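Local coordinates for protein serpin (Taeniopygia guttata, PDB 5HGC) that probably inhibits serine proteases, as members of the serpin family do, and binds the steroid cortisol, at residues A[34-39]-A[367-372]; A[140-145]-A[155-160]; A[271-276]-A[323-328]. One frame throughout, in Å; residues are numbered along the deposited sequence.

Interaction 1 (A[34-39]-A[367-372]); sequences NIFYSP and TLFIGK
Ser38 OG donates to Leu368 O over 2.7 Å, arriving in the plane of that carbonyl, where the short strand 35-37 of the serpin B sheet ends and helix 39-52 begins. With OG anti to the backbone N (chi1 177°), the hydroxyl can serve both elements: it also makes a weak bond to Ser41 N as the N-cap of the helix. Behind it, strand 35-37 runs antiparallel to strand 366-373. Ile35 and Lys372 form one hydrogen-bonded pair, with Lys372 N 2.7 Å from Ile35 O, and Tyr37 and Ile370 form the next. Between them lies the non-hydrogen-bonded pair of Phe36 and Gly371, where the Phe36 ring sets CD1 3.5 Å from Gly371 CA, on the side where a side chain at that glycine would clash. This ring lies nearly parallel to that of Phe369 (planes 13° apart) but is displaced along its own plane, with centroids 5.4 Å apart, so there is little stacking.

The opposite face of the sheet from Phe36 carries Tyr37 and Ile370, side by side and packed against helix 12-29. Ile370 CB sits over one face of the tyrosine ring, whose hydroxyl bonds to Ala19 O. The isoleucine branch then carries on to the proline that opens the helix, where Ile370 CD1 lies 3.7 Å from Pro39 CG.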
loop_
_atom_site.group_PDB
_atom_site.type_symbol
_atom_site.label_atom_id
_atom_site.label_comp_id
_atom_site.label_asym_id
_atom_site.label_seq_id
_atom_site.Cartn_x
_atom_site.Cartn_y
_atom_site.Cartn_z
ATOM N N ASN A 34 7.723 4.275 12.014
ATOM C CA ASN A 34 6.700 4.381 10.968
ATOM C C ASN A 34 6.875 3.324 9.842
ATOM O O ASN A 34 7.989 3.098 9.323
ATOM C CB ASN A 34 6.700 5.811 10.427
ATOM C CG ASN A 34 6.111 6.803 11.422
ATOM O OD1 ASN A 34 5.608 6.409 12.480
ATOM N ND2 ASN A 34 6.142 8.087 11.086
ATOM N N ILE A 35 5.809 2.602 9.543
ATOM C CA ILE A 35 5.776 1.817 8.323
ATOM C C ILE A 35 4.627 2.307 7.486
ATOM O O ILE A 35 3.522 2.413 8.003
ATOM C CB ILE A 35 5.582 0.345 8.621
ATOM C CG1 ILE A 35 6.700 -0.145 9.567
ATOM C CG2 ILE A 35 5.482 -0.485 7.316
ATOM C CD1 ILE A 35 8.080 -0.218 8.944
ATOM N N PHE A 36 4.876 2.615 6.207
ATOM C CA PHE A 36 3.801 2.979 5.258
ATOM C C PHE A 36 4.069 2.551 3.833
ATOM O O PHE A 36 4.996 3.044 3.210
ATOM C CB PHE A 36 3.501 4.473 5.282
ATOM C CG PHE A 36 2.190 4.802 4.658
ATOM C CD1 PHE A 36 0.996 4.580 5.364
ATOM C CD2 PHE A 36 2.118 5.292 3.353
ATOM C CE1 PHE A 36 -0.239 4.840 4.798
ATOM C CE2 PHE A 36 0.880 5.546 2.773
ATOM C CZ PHE A 36 -0.293 5.315 3.489
ATOM N N TYR A 37 3.237 1.663 3.311
ATOM C CA TYR A 37 3.398 1.151 1.962
ATOM C C TYR A 37 2.053 0.778 1.348
ATOM O O TYR A 37 1.000 0.873 2.009
ATOM C CB TYR A 37 4.409 -0.013 1.912
ATOM C CG TYR A 37 3.927 -1.268 2.607
ATOM C CD1 TYR A 37 4.104 -1.440 4.006
ATOM C CD2 TYR A 37 3.317 -2.293 1.884
ATOM C CE1 TYR A 37 3.646 -2.581 4.646
ATOM C CE2 TYR A 37 2.848 -3.429 2.513
ATOM C CZ TYR A 37 3.015 -3.561 3.894
ATOM O OH TYR A 37 2.578 -4.716 4.530
ATOM N N SER A 38 2.081 0.470 0.033
ATOM C CA SER A 38 0.897 0.005 -0.709
ATOM C C SER A 38 1.041 -1.455 -1.148
ATOM O O SER A 38 1.710 -1.742 -2.109
ATOM C CB SER A 38 0.521 0.927 -1.861
ATOM O OG SER A 38 -0.596 0.381 -2.571
ATOM N N PRO A 39 0.421 -2.394 -0.404
ATOM C CA PRO A 39 0.500 -3.808 -0.837
ATOM C C PRO A 39 0.093 -3.966 -2.321
ATOM O O PRO A 39 0.807 -4.585 -3.106
ATOM C CB PRO A 39 -0.541 -4.516 0.043
ATOM C CG PRO A 39 -0.855 -3.591 1.155
ATOM C CD PRO A 39 -0.461 -2.194 0.767
ATOM N N THR A 367 -6.290 -4.615 -0.260
ATOM C CA THR A 367 -5.577 -3.715 0.615
ATOM C C THR A 367 -4.783 -2.706 -0.195
ATOM O O THR A 367 -3.852 -3.072 -0.933
ATOM C CB THR A 367 -4.652 -4.492 1.552
ATOM O OG1 THR A 367 -5.348 -5.673 2.009
ATOM C CG2 THR A 367 -4.223 -3.609 2.720
ATOM N N LEU A 368 -5.180 -1.446 -0.037
ATOM C CA LEU A 368 -4.522 -0.340 -0.700
ATOM C C LEU A 368 -3.355 0.191 0.104
ATOM O O LEU A 368 -2.321 0.526 -0.480
ATOM C CB LEU A 368 -5.493 0.804 -1.010
ATOM C CG LEU A 368 -6.814 0.348 -1.624
ATOM C CD1 LEU A 368 -7.673 1.566 -1.914
ATOM C CD2 LEU A 368 -6.615 -0.543 -2.863
ATOM N N PHE A 369 -3.488 0.313 1.426
ATOM C CA PHE A 369 -2.364 0.862 2.211
ATOM C C PHE A 369 -2.261 0.198 3.563
ATOM O O PHE A 369 -3.284 -0.134 4.181
ATOM C CB PHE A 369 -2.523 2.369 2.412
ATOM C CG PHE A 369 -2.430 3.175 1.150
ATOM C CD1 PHE A 369 -1.192 3.541 0.631
ATOM C CD2 PHE A 369 -3.586 3.605 0.483
ATOM C CE1 PHE A 369 -1.103 4.304 -0.535
ATOM C CE2 PHE A 369 -3.496 4.371 -0.700
ATOM C CZ PHE A 369 -2.246 4.726 -1.208
ATOM N N ILE A 370 -1.029 0.010 4.029
ATOM C CA ILE A 370 -0.789 -0.471 5.376
ATOM C C ILE A 370 0.142 0.530 6.075
ATOM O O ILE A 370 1.289 0.778 5.633
ATOM C CB ILE A 370 -0.261 -1.916 5.376
ATOM C CG1 ILE A 370 -1.354 -2.873 4.877
ATOM C CG2 ILE A 370 0.198 -2.327 6.778
ATOM C CD1 ILE A 370 -0.939 -4.330 4.768
ATOM N N GLY A 371 -0.361 1.136 7.156
ATOM C CA GLY A 371 0.375 2.155 7.872
ATOM C C GLY A 371 0.511 1.680 9.298
ATOM O O GLY A 371 -0.420 1.114 9.873
ATOM N N LYS A 372 1.684 1.880 9.868
ATOM C CA LYS A 372 1.878 1.746 11.277
ATOM C C LYS A 372 2.395 3.123 11.589
ATOM O O LYS A 372 3.463 3.496 11.110
ATOM C CB LYS A 372 2.920 0.644 11.578
ATOM C CG LYS A 372 3.301 0.667 13.026
ATOM C CD LYS A 372 4.345 -0.329 13.352
ATOM C CE LYS A 372 4.878 -0.028 14.755
ATOM N NZ LYS A 372 5.821 -1.116 15.148
#

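Interaction 2 (A[140-145]-A[155-160]); sequences KQINDY and TNLVKD
Asn143 and Val158 join helix 135-149, the serpin helix F that lies across the large A sheet, to the loop leading from that helix back into strand 167-176. The polar part is a two-pronged grip of one side-chain amide on one residue's backbone. Val158 N donates to Asn143 OD1 at 2.9 Å, nearly straight (170°), in the plane of the side-chain carbonyl and on a lone pair. The other prong runs in the reverse sense: Asn143 ND2 donates to Val158 O, also at 2.9 Å, and that acceptor lies close to the amide plane. Two bonds closing a ring in this way hold the amide flat and fix which end is oxygen and which nitrogen. The backbone N of Leu157 is just as near to OD1, but its angle is too poor for a bond. Replacing this asparagine by alanine removes both prongs and is likely to leave Val158 N and O without these partners, the loop being less firmly held to the helix.

The apolar part faces the sheet. Ile142 and Val158 cross at about a right angle, and Ile142 CG2 is 3.8 Å from Val158 CG2. Both side chains rest on Leu168 of strand 167-176, while Leu157 reaches Val318 of strand 316-325, tying the loop to two strands below. With Val158 CG1 anti to the carbonyl carbon (chi1 -72°), CG2 falls between the backbone N and that carbon, and this methyl meets the helix, 3.6 Å from Asn143 OD1.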
loop_
_atom_site.group_PDB
_atom_site.type_symbol
_atom_site.label_atom_id
_atom_site.label_comp_id
_atom_site.label_asym_id
_atom_site.label_seq_id
_atom_site.Cartn_x
_atom_site.Cartn_y
_atom_site.Cartn_z
ATOM N N LYS A 140 18.117 13.090 -11.540
ATOM C CA LYS A 140 17.292 14.261 -11.746
ATOM C C LYS A 140 16.103 13.923 -12.694
ATOM O O LYS A 140 14.984 14.387 -12.455
ATOM C CB LYS A 140 18.103 15.504 -12.176
ATOM C CG LYS A 140 17.217 16.705 -12.561
ATOM C CD LYS A 140 17.945 18.031 -12.709
ATOM C CE LYS A 140 17.027 19.205 -12.344
ATOM N NZ LYS A 140 16.102 19.600 -13.454
ATOM N N GLN A 141 16.331 13.103 -13.721
ATOM C CA GLN A 141 15.260 12.849 -14.680
ATOM C C GLN A 141 14.215 11.853 -14.155
ATOM O O GLN A 141 13.025 12.004 -14.438
ATOM C CB GLN A 141 15.806 12.471 -16.037
ATOM C CG GLN A 141 16.183 13.707 -16.812
ATOM C CD GLN A 141 16.773 13.383 -18.167
ATOM O OE1 GLN A 141 17.989 13.436 -18.335
ATOM N NE2 GLN A 141 15.919 13.034 -19.137
ATOM N N ILE A 142 14.672 10.891 -13.361
ATOM C CA ILE A 142 13.769 9.975 -12.691
ATOM C C ILE A 142 12.882 10.699 -11.667
ATOM O O ILE A 142 11.659 10.473 -11.641
ATOM C CB ILE A 142 14.501 8.779 -12.059
ATOM C CG1 ILE A 142 15.136 7.927 -13.156
ATOM C CG2 ILE A 142 13.519 7.916 -11.272
ATOM C CD1 ILE A 142 16.081 6.892 -12.627
ATOM N N ASN A 143 13.487 11.559 -10.845
ATOM C CA ASN A 143 12.749 12.269 -9.801
ATOM C C ASN A 143 11.793 13.311 -10.346
ATOM O O ASN A 143 10.702 13.528 -9.783
ATOM C CB ASN A 143 13.704 12.876 -8.791
ATOM C CG ASN A 143 14.471 11.819 -8.014
ATOM O OD1 ASN A 143 13.941 10.718 -7.718
ATOM N ND2 ASN A 143 15.734 12.123 -7.693
ATOM N N ASP A 144 12.178 13.913 -11.467
ATOM C CA ASP A 144 11.294 14.802 -12.190
ATOM C C ASP A 144 10.105 14.047 -12.753
ATOM O O ASP A 144 8.983 14.595 -12.831
ATOM C CB ASP A 144 12.037 15.495 -13.320
ATOM C CG ASP A 144 13.009 16.568 -12.812
ATOM O OD1 ASP A 144 12.948 16.936 -11.604
ATOM O OD2 ASP A 144 13.837 17.031 -13.629
ATOM N N TYR A 145 10.358 12.791 -13.135
ATOM C CA TYR A 145 9.336 11.953 -13.697
ATOM C C TYR A 145 8.278 11.635 -12.636
ATOM O O TYR A 145 7.051 11.825 -12.888
ATOM C CB TYR A 145 9.942 10.705 -14.290
ATOM C CG TYR A 145 8.913 9.672 -14.573
ATOM C CD1 TYR A 145 8.029 9.801 -15.675
ATOM C CD2 TYR A 145 8.778 8.536 -13.705
ATOM C CE1 TYR A 145 7.066 8.830 -15.909
ATOM C CE2 TYR A 145 7.802 7.581 -13.928
ATOM C CZ TYR A 145 6.974 7.737 -15.038
ATOM O OH TYR A 145 6.083 6.769 -15.275
ATOM N N THR A 155 8.158 13.507 -4.684
ATOM C CA THR A 155 9.404 13.925 -5.342
ATOM C C THR A 155 10.506 12.990 -4.796
ATOM O O THR A 155 10.274 12.202 -3.860
ATOM C CB THR A 155 9.722 15.397 -4.989
ATOM O OG1 THR A 155 9.778 15.496 -3.572
ATOM C CG2 THR A 155 8.627 16.393 -5.455
ATOM N N ASN A 156 11.701 13.071 -5.355
ATOM C CA ASN A 156 12.873 12.366 -4.755
ATOM C C ASN A 156 12.709 10.892 -4.485
ATOM O O ASN A 156 13.130 10.428 -3.411
ATOM C CB ASN A 156 13.371 13.000 -3.438
ATOM C CG ASN A 156 13.768 14.457 -3.584
ATOM O OD1 ASN A 156 14.221 14.910 -4.653
ATOM N ND2 ASN A 156 13.611 15.209 -2.494
ATOM N N LEU A 157 12.147 10.165 -5.453
ATOM C CA LEU A 157 12.159 8.713 -5.430
ATOM C C LEU A 157 13.543 8.082 -5.197
ATOM O O LEU A 157 13.671 7.214 -4.330
ATOM C CB LEU A 157 11.526 8.123 -6.696
ATOM C CG LEU A 157 11.321 6.579 -6.684
ATOM C CD1 LEU A 157 10.238 6.112 -5.712
ATOM C CD2 LEU A 157 11.066 5.988 -8.068
ATOM N N VAL A 158 14.560 8.463 -5.976
ATOM C CA VAL A 158 15.904 7.840 -5.862
ATOM C C VAL A 158 16.991 8.892 -5.563
ATOM O O VAL A 158 16.806 10.060 -5.922
ATOM C CB VAL A 158 16.273 7.037 -7.131
ATOM C CG1 VAL A 158 15.456 5.763 -7.210
ATOM C CG2 VAL A 158 16.066 7.867 -8.391
ATOM N N LYS A 159 18.088 8.475 -4.911
ATOM C CA LYS A 159 19.250 9.324 -4.523
ATOM C C LYS A 159 20.452 8.394 -4.594
ATOM O O LYS A 159 20.346 7.232 -4.167
ATOM C CB LYS A 159 19.143 9.883 -3.075
ATOM N N ASP A 160 21.578 8.886 -5.127
ATOM C CA ASP A 160 22.830 8.077 -5.277
ATOM C C ASP A 160 22.599 6.681 -5.913
ATOM O O ASP A 160 22.595 5.655 -5.186
ATOM C CB ASP A 160 23.561 7.895 -3.915
ATOM C CG ASP A 160 24.000 9.215 -3.278
ATOM O OD1 ASP A 160 24.514 10.119 -3.991
ATOM O OD2 ASP A 160 23.839 9.335 -2.040
#

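Interaction 3 (A[271-276]-A[323-328]); sequences LYFPKF and LDVDEK
At one end of the serpin A sheet, the strand that leads toward the reactive-centre loop, 316-325, meets the middle of the long broken strand 265-283, and the antiparallel bridge between Phe276 and Val325 makes the contact. Val325 N donates to Phe276 O over 2.8 Å, meeting it almost in line with the C=O bond. The return bond, from Phe276 N to Val325 O, is weak, its angle at the hydrogen bent to 134°. Within 271-276 and 323-328 this is the one bridge, although the sheet carries on past Phe276.

Val325 is the apolar centre. Having CG1 anti to its backbone N (chi1 176°) sends the two methyls to different neighbours. CG1 touches the edge of the Phe273 ring near its plane, 3.9 Å from Phe273 CE2, and lies beside Pro274 O; CG2 is 3.7 Å from Phe276 CE1. The Phe273 ring goes on to meet those of Phe351 and Phe355, joining the bridge to a larger aromatic group.

Toward solvent, the aliphatic part of Lys275 covers the departing chain. Lys275 CG lies 3.5 Å from Val325 O and also packs on Asp326 CB, the two side chains running side by side. The ammonium group makes no salt bridge across the contact: Lys275 NZ stays 4.8 Å from Glu327 OE2. The acidic groups of Asp326 and Glu327 have partners outside the two segments, OD2 of Asp326 forming a salt bridge with Lys176 and OE1 of Glu327 a hydrogen bond with Thr188. OD1 of Asp326 accepts from Lys328 N at 3.1 Å, above the carboxylate plane, in an Asx turn, placed where a serpin's A sheet gives way to the hinge of the reactive-centre loop.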
loop_
_atom_site.group_PDB
_atom_site.type_symbol
_atom_site.label_atom_id
_atom_site.label_comp_id
_atom_site.label_asym_id
_atom_site.label_seq_id
_atom_site.Cartn_x
_atom_site.Cartn_y
_atom_site.Cartn_z
ATOM N N LEU A 271 -14.847 10.846 18.676
ATOM C CA LEU A 271 -13.710 10.316 17.915
ATOM C C LEU A 271 -12.697 11.415 17.741
ATOM O O LEU A 271 -13.035 12.528 17.272
ATOM C CB LEU A 271 -14.114 9.702 16.568
ATOM C CG LEU A 271 -12.991 8.972 15.809
ATOM C CD1 LEU A 271 -12.346 7.789 16.542
ATOM C CD2 LEU A 271 -13.531 8.544 14.438
ATOM N N TYR A 272 -11.480 11.087 18.171
ATOM C CA TYR A 272 -10.352 11.941 18.041
ATOM C C TYR A 272 -9.335 11.212 17.190
ATOM O O TYR A 272 -8.921 10.080 17.496
ATOM C CB TYR A 272 -9.766 12.283 19.409
ATOM C CG TYR A 272 -10.611 13.228 20.212
ATOM C CD1 TYR A 272 -10.458 14.616 20.086
ATOM C CD2 TYR A 272 -11.558 12.742 21.114
ATOM C CE1 TYR A 272 -11.237 15.493 20.824
ATOM C CE2 TYR A 272 -12.334 13.604 21.855
ATOM C CZ TYR A 272 -12.170 14.975 21.707
ATOM O OH TYR A 272 -12.978 15.819 22.421
ATOM N N PHE A 273 -8.935 11.862 16.109
ATOM C CA PHE A 273 -8.044 11.230 15.136
ATOM C C PHE A 273 -7.107 12.247 14.544
ATOM O O PHE A 273 -7.555 13.300 14.177
ATOM C CB PHE A 273 -8.821 10.507 14.039
ATOM C CG PHE A 273 -7.956 9.619 13.215
ATOM C CD1 PHE A 273 -7.422 8.463 13.758
ATOM C CD2 PHE A 273 -7.616 9.972 11.913
ATOM C CE1 PHE A 273 -6.595 7.632 13.025
ATOM C CE2 PHE A 273 -6.768 9.154 11.148
ATOM C CZ PHE A 273 -6.256 7.974 11.708
ATOM N N PRO A 274 -5.800 11.958 14.472
ATOM C CA PRO A 274 -4.898 13.043 14.023
ATOM C C PRO A 274 -5.044 13.455 12.512
ATOM O O PRO A 274 -5.286 12.598 11.669
ATOM C CB PRO A 274 -3.513 12.467 14.293
ATOM C CG PRO A 274 -3.682 11.000 14.288
ATOM C CD PRO A 274 -5.053 10.740 14.836
ATOM N N LYS A 275 -4.993 14.760 12.224
ATOM C CA LYS A 275 -4.689 15.271 10.902
ATOM C C LYS A 275 -3.193 15.110 10.703
ATOM O O LYS A 275 -2.417 15.694 11.433
ATOM C CB LYS A 275 -5.068 16.743 10.784
ATOM C CG LYS A 275 -4.601 17.405 9.489
ATOM C CD LYS A 275 -4.974 18.880 9.390
ATOM C CE LYS A 275 -3.944 19.656 8.570
ATOM N NZ LYS A 275 -4.427 21.039 8.341
ATOM N N PHE A 276 -2.797 14.332 9.700
ATOM C CA PHE A 276 -1.388 14.067 9.407
ATOM C C PHE A 276 -1.129 13.613 7.922
ATOM O O PHE A 276 -2.066 13.388 7.125
ATOM C CB PHE A 276 -0.879 13.023 10.394
ATOM C CG PHE A 276 -1.288 11.618 10.045
ATOM C CD1 PHE A 276 -2.591 11.191 10.256
ATOM C CD2 PHE A 276 -0.369 10.717 9.468
ATOM C CE1 PHE A 276 -2.997 9.902 9.921
ATOM C CE2 PHE A 276 -0.764 9.403 9.161
ATOM C CZ PHE A 276 -2.078 8.998 9.382
ATOM N N LEU A 323 0.374 9.497 1.621
ATOM C CA LEU A 323 -1.019 9.640 2.054
ATOM C C LEU A 323 -1.194 10.928 2.800
ATOM O O LEU A 323 -0.409 11.254 3.681
ATOM C CB LEU A 323 -1.390 8.462 2.975
ATOM C CG LEU A 323 -2.713 8.549 3.770
ATOM C CD1 LEU A 323 -3.933 8.352 2.847
ATOM C CD2 LEU A 323 -2.749 7.581 4.969
ATOM N N ASP A 324 -2.218 11.666 2.477
ATOM C CA ASP A 324 -2.621 12.719 3.382
ATOM C C ASP A 324 -3.965 12.384 4.035
ATOM O O ASP A 324 -4.906 11.805 3.378
ATOM C CB ASP A 324 -2.766 14.057 2.652
ATOM C CG ASP A 324 -1.461 14.581 2.146
ATOM O OD1 ASP A 324 -0.452 14.468 2.873
ATOM O OD2 ASP A 324 -1.450 15.091 1.005
ATOM N N VAL A 325 -4.054 12.780 5.313
ATOM C CA VAL A 325 -5.278 12.671 6.098
ATOM C C VAL A 325 -5.611 14.014 6.696
ATOM O O VAL A 325 -4.786 14.631 7.432
ATOM C CB VAL A 325 -5.082 11.659 7.243
ATOM C CG1 VAL A 325 -6.329 11.588 8.148
ATOM C CG2 VAL A 325 -4.721 10.297 6.659
ATOM N N ASP A 326 -6.828 14.462 6.412
ATOM C CA ASP A 326 -7.325 15.654 7.048
ATOM C C ASP A 326 -8.865 15.632 7.223
ATOM O O ASP A 326 -9.473 14.570 7.035
ATOM C CB ASP A 326 -6.743 16.913 6.358
ATOM C CG ASP A 326 -7.425 17.277 5.018
ATOM O OD1 ASP A 326 -8.494 16.737 4.619
ATOM O OD2 ASP A 326 -6.844 18.161 4.352
ATOM N N GLU A 327 -9.485 16.773 7.583
ATOM C CA GLU A 327 -10.915 16.845 7.965
ATOM C C GLU A 327 -11.890 16.615 6.841
ATOM O O GLU A 327 -13.020 16.246 7.108
ATOM C CB GLU A 327 -11.276 18.171 8.645
ATOM C CG GLU A 327 -10.536 18.476 9.934
ATOM C CD GLU A 327 -9.240 19.216 9.681
ATOM O OE1 GLU A 327 -8.606 19.757 10.632
ATOM O OE2 GLU A 327 -8.833 19.264 8.503
ATOM N N LYS A 328 -11.478 16.817 5.596
ATOM C CA LYS A 328 -12.431 16.911 4.445
ATOM C C LYS A 328 -13.008 15.558 4.054
ATOM O O LYS A 328 -12.285 14.606 4.081
ATOM C CB LYS A 328 -11.731 17.579 3.263
ATOM C CG LYS A 328 -10.958 18.806 3.719
ATOM C CD LYS A 328 -10.497 19.643 2.544
ATOM C CE LYS A 328 -9.496 20.706 3.003
ATOM N NZ LYS A 328 -9.441 21.769 1.961
#

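Overall arrangement
Strand 316-325 connects all three contacts. Interaction 3 pairs its last residue, Val325, with strand 265-283, interaction 1 packs Phe36 and Phe369 beneath it, and the loop of interaction 2 reaches it through Leu157 and Val158. Interactions 1 and 3, with centres about 16 Å apart, touch directly, Phe36 CZ lying 3.4 Å from Leu323 CB. Interaction 2 stands apart, its centre about 22 Å from the first and 28 Å from the third. Along the chain, interaction 1 encloses the other two, which follow in series. The A sheet thus has strand pairing at its reactive-loop end, helix F over one face and the B sheet behind; the side chain of Thr367 is about 5 Å from the bound cortisol.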